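Local coordinates for protein lectin CEL-IV, C-type (Cucumaria echinata, PDB 3ALU) that binds galactose-containing carbohydrates such as raffinose through a calcium ion held in a C-type lectin carbohydrate-recognition domain, at residues E113-P118 with W134-S139; G86-S91 with N119-I124. All blocks are in the same frame, centred on the assembly; numbering follows the deposited sequence.

Interaction 1 of 2, residues E113-P118 with W134-S139. With CA (calcium ion), chain K; GLA (alpha-D-galactopyranose), chain E; EDO (1,2-ethanediol), chain I.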
loop_
_atom_site.group_PDB
_atom_site.type_symbol
_atom_site.label_atom_id
_atom_site.label_comp_id
_atom_site.label_asym_id
_atom_site.label_seq_id
_atom_site.Cartn_x
_atom_site.Cartn_y
_atom_site.Cartn_z
ATOM N N GLU A 113 -37.001 10.868 0.988
ATOM C CA GLU A 113 -36.495 9.899 -0.017
ATOM C C GLU A 113 -36.286 8.525 0.614
ATOM O O GLU A 113 -35.951 8.422 1.797
ATOM C CB GLU A 113 -35.166 10.375 -0.611
ATOM C CG GLU A 113 -35.134 11.822 -1.082
ATOM C CD GLU A 113 -35.946 12.080 -2.345
ATOM O OE1 GLU A 113 -36.805 12.991 -2.323
ATOM O OE2 GLU A 113 -35.713 11.414 -3.370
ATOM N N PRO A 114 -36.484 7.437 -0.162
ATOM C CA PRO A 114 -36.916 7.393 -1.567
ATOM C C PRO A 114 -38.399 7.646 -1.710
ATOM O O PRO A 114 -39.183 7.224 -0.848
ATOM C CB PRO A 114 -36.586 5.937 -1.998
ATOM C CG PRO A 114 -36.561 5.162 -0.730
ATOM C CD PRO A 114 -36.191 6.101 0.386
ATOM N N ASN A 115 -38.783 8.322 -2.777
ATOM C CA ASN A 115 -40.205 8.639 -2.990
ATOM C C ASN A 115 -40.635 8.444 -4.429
ATOM O O ASN A 115 -41.766 8.815 -4.817
ATOM C CB ASN A 115 -40.460 10.080 -2.529
ATOM C CG ASN A 115 -39.726 11.104 -3.372
ATOM O OD1 ASN A 115 -38.751 10.789 -4.077
ATOM N ND2 ASN A 115 -40.185 12.342 -3.322
ATOM N N ASN A 116 -39.748 7.853 -5.244
ATOM C CA ASN A 116 -40.027 7.637 -6.679
ATOM C C ASN A 116 -40.091 6.168 -7.060
ATOM O O ASN A 116 -40.061 5.818 -8.249
ATOM C CB ASN A 116 -39.034 8.401 -7.572
ATOM C CG ASN A 116 -39.236 9.897 -7.502
ATOM O OD1 ASN A 116 -38.377 10.636 -7.022
ATOM N ND2 ASN A 116 -40.423 10.369 -7.943
ATOM N N GLY A 117 -40.164 5.292 -6.062
ATOM C CA GLY A 117 -40.393 3.852 -6.335
ATOM C C GLY A 117 -41.723 3.571 -7.010
ATOM O O GLY A 117 -42.618 4.414 -6.932
ATOM N N PRO A 118 -41.884 2.371 -7.625
ATOM C CA PRO A 118 -40.931 1.266 -7.604
ATOM C C PRO A 118 -39.797 1.476 -8.590
ATOM O O PRO A 118 -39.926 2.251 -9.506
ATOM C CB PRO A 118 -41.755 0.071 -8.112
ATOM C CG PRO A 118 -42.840 0.727 -9.001
ATOM C CD PRO A 118 -43.187 1.956 -8.197
ATOM N N TRP A 134 -28.840 11.351 -0.146
ATOM C CA TRP A 134 -29.266 10.716 -1.404
ATOM C C TRP A 134 -30.683 11.087 -1.830
ATOM O O TRP A 134 -31.582 11.236 -0.982
ATOM C CB TRP A 134 -29.183 9.191 -1.348
ATOM C CG TRP A 134 -27.968 8.642 -0.701
ATOM C CD1 TRP A 134 -26.734 9.217 -0.666
ATOM C CD2 TRP A 134 -27.871 7.396 -0.019
ATOM N NE1 TRP A 134 -25.868 8.400 0.026
ATOM C CE2 TRP A 134 -26.531 7.265 0.427
ATOM C CE3 TRP A 134 -28.783 6.333 0.225
ATOM C CZ2 TRP A 134 -26.071 6.146 1.183
ATOM C CZ3 TRP A 134 -28.329 5.220 0.970
ATOM C CH2 TRP A 134 -26.979 5.136 1.443
ATOM N N ALA A 135 -30.867 11.166 -3.143
ATOM C CA ALA A 135 -32.202 11.269 -3.743
ATOM C C ALA A 135 -32.428 10.017 -4.562
ATOM O O ALA A 135 -31.465 9.457 -5.107
ATOM C CB ALA A 135 -32.297 12.498 -4.653
ATOM N N ASP A 136 -33.672 9.551 -4.670
ATOM C CA ASP A 136 -33.931 8.529 -5.691
ATOM C C ASP A 136 -34.506 9.173 -6.941
ATOM O O ASP A 136 -35.207 10.208 -6.855
ATOM C CB ASP A 136 -34.792 7.346 -5.202
ATOM C CG ASP A 136 -36.282 7.712 -5.010
ATOM O OD1 ASP A 136 -36.605 8.838 -4.604
ATOM O OD2 ASP A 136 -37.138 6.826 -5.230
ATOM N N VAL A 137 -34.127 8.599 -8.076
ATOM C CA VAL A 137 -34.476 9.179 -9.375
ATOM C C VAL A 137 -34.844 8.061 -10.324
ATOM O O VAL A 137 -34.505 6.907 -10.118
ATOM C CB VAL A 137 -33.273 9.981 -9.992
ATOM C CG1 VAL A 137 -32.811 11.153 -9.101
ATOM C CG2 VAL A 137 -32.086 9.055 -10.371
ATOM N N TYR A 138 -35.530 8.414 -11.416
ATOM C CA TYR A 138 -35.788 7.413 -12.446
ATOM C C TYR A 138 -34.501 7.133 -13.216
ATOM O O TYR A 138 -33.660 8.033 -13.415
ATOM C CB TYR A 138 -36.967 7.857 -13.360
ATOM C CG TYR A 138 -38.215 7.982 -12.544
ATOM C CD1 TYR A 138 -38.850 9.201 -12.395
ATOM C CD2 TYR A 138 -38.697 6.874 -11.839
ATOM C CE1 TYR A 138 -39.991 9.317 -11.562
ATOM C CE2 TYR A 138 -39.820 6.977 -11.028
ATOM C CZ TYR A 138 -40.449 8.202 -10.904
ATOM O OH TYR A 138 -41.554 8.320 -10.076
ATOM N N SER A 139 -34.378 5.883 -13.632
ATOM C CA SER A 139 -33.116 5.305 -14.108
ATOM C C SER A 139 -32.662 5.864 -15.436
ATOM O O SER A 139 -31.514 5.682 -15.845
ATOM C CB SER A 139 -33.235 3.787 -14.203
ATOM O OG SER A 139 -34.135 3.398 -15.236
HETATM CA CA CA K . -36.893 11.118 -5.372
HETATM C C1 GLA E . -37.339 15.967 -7.537
HETATM C C2 GLA E . -37.962 14.867 -6.667
HETATM C C3 GLA E . -37.160 14.577 -5.408
HETATM C C4 GLA E . -35.691 14.291 -5.745
HETATM C C5 GLA E . -35.154 15.415 -6.653
HETATM C C6 GLA E . -33.709 15.170 -7.116
HETATM O O2 GLA E . -39.287 15.258 -6.247
HETATM O O3 GLA E . -37.756 13.469 -4.715
HETATM O O4 GLA E . -35.654 13.039 -6.440
HETATM O O5 GLA E . -35.968 15.562 -7.831
HETATM O O6 GLA E . -33.710 14.014 -7.959
HETATM C C1 EDO I . -37.268 11.382 -10.288
HETATM O O1 EDO I . -36.311 11.284 -11.349
HETATM C C2 EDO I . -37.056 12.638 -9.470
HETATM O O2 EDO I . -37.833 13.664 -10.082
HETATM O O HOH W 1 -43.110 6.244 -9.016
#
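D136 on strand 134-137 reaches into the loop that carries E113, P114 and N115, the EPN motif of a C-type lectin carbohydrate-recognition domain, and the two segments together hold the calcium ion. The carboxylates of E113 and D136 are turned 64° against each other, and E113 OE2 and D136 OD1 lie 3.0 Å apart, drawn in by the metal. Carboxylates suit both places: their negative charge balances the cation, and each has a second oxygen for another partner, E113 OE1 lying 2.6 Å from galactose O3. Asparagine suits 115 and 116 by offering a neutral amide oxygen, D136 O coordinates too, and galactose adds O3 and O4. E113 OE2 takes D136 N on its anti lone pair at 3.1 Å. N115 N meets D136 OD1 from above the carboxylate plane at 2.9 Å, while N116 N uses the syn lone pair of D136 OD2, which also bonds to S120. With chi1 at 73°, the D136 carboxylate sits between its own N and carbonyl carbon, facing these loop amides. The cis peptide before P114, as in related C-type lectins, turns the chain so that E113 and N115 both face the metal. Farther out, N116 and Y138 cross at about a right angle, and the NH2 of N116 serves as well: ND2 donates to Y138 OH at 3.2 Å, tilted 24° from the amide plane.

Interaction 2 of 2, residues G86-S91 with N119-I124; sequences GMKVGS and NSRGAI
G122 N donates to M87 O and V89 N to S120 O, each at 2.9 Å and with N-H...O angles of 166°, so these two nearly straight bonds pin the strands together. The return bond from S120 N to V89 O is weak, bent to 126°. Beyond it N119 N, 2.9 Å from G90 O, carries the pairing past the strand ends, where glycine at 90 suits the turn of the chain. S120 O is gripped twice: R121 NH1 bonds to it at 3.0 Å from the face of the carbonyl plane opposite V89 N. S120 OG stands between its own backbone N and carbonyl carbon, on the V89 face of the sheet, where this short hydroxyl bonds to D136. One water joins S91 OG to N119 OD1, bridging the two loop ends. Strands 87-89 and 120-124 are antiparallel neighbours in the sheet of the C-type lectin fold, with K88 and R121 forming a non-hydrogen-bonded pair and V89 and S120 a hydrogen-bonded one. On the K88 face, the arginine chain bends at chi2 (-61°), which folds its guanidinium back over the neighbouring strand; K88 CG lies over one face of that group, offset toward its rim, and V89 O lies at its edge. The aliphatic part of K88 makes this contact, while the like charges of K88 NZ and R121 NH2 stay 6.4 Å apart. R121 also makes a cation-pi contact with F26. On the other face V89 CB packs 3.3 Å from S120 OG. G122 has no side chain to collide with M87, whose CB stands 3.9 Å from G122 CA; the flexible thioether chain of M87 then turns away to pack against W98, W109 and W134.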
loop_
_atom_site.group_PDB
_atom_site.type_symbol
_atom_site.label_atom_id
_atom_site.label_comp_id
_atom_site.label_asym_id
_atom_site.label_seq_id
_atom_site.Cartn_x
_atom_site.Cartn_y
_atom_site.Cartn_z
ATOM N N GLY A 86 -24.484 3.113 -6.363
ATOM C CA GLY A 86 -24.989 1.774 -6.759
ATOM C C GLY A 86 -26.320 1.344 -6.139
ATOM O O GLY A 86 -26.590 0.160 -6.101
ATOM N N MET A 87 -27.163 2.310 -5.754
ATOM C CA MET A 87 -28.419 2.009 -5.012
ATOM C C MET A 87 -29.614 1.740 -5.924
ATOM O O MET A 87 -29.965 2.579 -6.750
ATOM C CB MET A 87 -28.723 3.222 -4.110
ATOM C CG MET A 87 -30.070 3.172 -3.349
ATOM S SD MET A 87 -30.415 1.663 -2.423
ATOM C CE MET A 87 -29.282 1.842 -1.034
ATOM N N LYS A 88 -30.280 0.585 -5.733
ATOM C CA LYS A 88 -31.501 0.280 -6.482
ATOM C C LYS A 88 -32.630 0.127 -5.472
ATOM O O LYS A 88 -32.485 -0.611 -4.505
ATOM C CB LYS A 88 -31.333 -1.035 -7.261
ATOM C CG LYS A 88 -30.237 -0.971 -8.311
ATOM C CD LYS A 88 -30.177 -2.279 -9.091
ATOM C CE LYS A 88 -29.576 -3.381 -8.247
ATOM N NZ LYS A 88 -29.163 -4.599 -9.028
ATOM N N VAL A 89 -33.706 0.860 -5.702
ATOM C CA VAL A 89 -34.929 0.714 -4.907
ATOM C C VAL A 89 -35.888 -0.092 -5.774
ATOM O O VAL A 89 -36.241 0.370 -6.901
ATOM C CB VAL A 89 -35.506 2.110 -4.548
ATOM C CG1 VAL A 89 -36.797 1.932 -3.689
ATOM C CG2 VAL A 89 -34.440 2.966 -3.864
ATOM N N GLY A 90 -36.308 -1.265 -5.261
ATOM C CA GLY A 90 -37.094 -2.245 -6.039
ATOM C C GLY A 90 -38.600 -1.993 -5.921
ATOM O O GLY A 90 -39.057 -0.857 -5.969
ATOM N N SER A 91 -39.377 -3.065 -5.773
ATOM C CA SER A 91 -40.832 -2.949 -5.931
ATOM C C SER A 91 -41.475 -2.211 -4.764
ATOM O O SER A 91 -42.526 -1.560 -4.909
ATOM C CB SER A 91 -41.448 -4.327 -6.098
ATOM O OG SER A 91 -41.027 -4.902 -7.314
ATOM N N ASN A 119 -38.711 0.757 -8.385
ATOM C CA ASN A 119 -37.646 0.714 -9.417
ATOM C C ASN A 119 -37.008 2.035 -9.737
ATOM O O ASN A 119 -36.821 2.408 -10.909
ATOM C CB ASN A 119 -38.128 -0.066 -10.650
ATOM C CG ASN A 119 -38.682 -1.439 -10.262
ATOM O OD1 ASN A 119 -38.006 -2.223 -9.567
ATOM N ND2 ASN A 119 -39.928 -1.731 -10.666
ATOM N N SER A 120 -36.613 2.735 -8.681
ATOM C CA SER A 120 -35.855 4.000 -8.811
ATOM C C SER A 120 -34.393 3.733 -8.441
ATOM O O SER A 120 -34.067 2.640 -7.989
ATOM C CB SER A 120 -36.426 5.072 -7.903
ATOM O OG SER A 120 -36.549 4.571 -6.551
ATOM N N ARG A 121 -33.557 4.763 -8.545
ATOM C CA ARG A 121 -32.102 4.598 -8.383
ATOM C C ARG A 121 -31.579 5.719 -7.498
ATOM O O ARG A 121 -32.053 6.860 -7.567
ATOM C CB ARG A 121 -31.413 4.683 -9.769
ATOM C CG ARG A 121 -31.924 3.598 -10.761
ATOM C CD ARG A 121 -31.649 2.227 -10.224
ATOM N NE ARG A 121 -32.071 1.166 -11.166
ATOM C CZ ARG A 121 -33.026 0.264 -10.925
ATOM N NH1 ARG A 121 -33.726 0.276 -9.778
ATOM N NH2 ARG A 121 -33.284 -0.664 -11.855
ATOM N N GLY A 122 -30.599 5.406 -6.668
ATOM C CA GLY A 122 -30.044 6.437 -5.773
ATOM C C GLY A 122 -28.902 7.262 -6.347
ATOM O O GLY A 122 -28.109 6.774 -7.167
ATOM N N ALA A 123 -28.807 8.511 -5.894
ATOM C CA ALA A 123 -27.731 9.390 -6.312
ATOM C C ALA A 123 -27.367 10.266 -5.142
ATOM O O ALA A 123 -28.244 10.728 -4.365
ATOM C CB ALA A 123 -28.174 10.269 -7.483
ATOM N N ILE A 124 -26.076 10.532 -5.002
ATOM C CA ILE A 124 -25.621 11.588 -4.088
ATOM C C ILE A 124 -26.085 12.898 -4.681
ATOM O O ILE A 124 -25.791 13.202 -5.839
ATOM C CB ILE A 124 -24.067 11.564 -3.946
ATOM C CG1 ILE A 124 -23.672 10.393 -3.027
ATOM C CG2 ILE A 124 -23.509 12.928 -3.417
ATOM C CD1 ILE A 124 -22.145 10.094 -2.991
HETATM O O HOH W 2 -38.175 -4.940 -8.926
#

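The centres of interactions 1 and 2 lie only 6 Å apart, within one C-type lectin domain. Their segments alternate along the chain: 86-91, then 113-118, then 119-124, then 134-139. Strand 120-125 is the shared element, pairing antiparallel with strand 82-89 on one side and with strand 134-137 on the other, so both contacts reach the same sheet, interaction 1 through strand 134-137 with the 113-118 loop laid against it. That loop runs directly into residues 119-124. Two probable hydrogen bonds tie the contacts together: S120 OG with D136 OD2 at 2.7 Å, and V137 N with R121 O. Through the first, strand 120-125 probably helps hold the calcium ligand D136 in place.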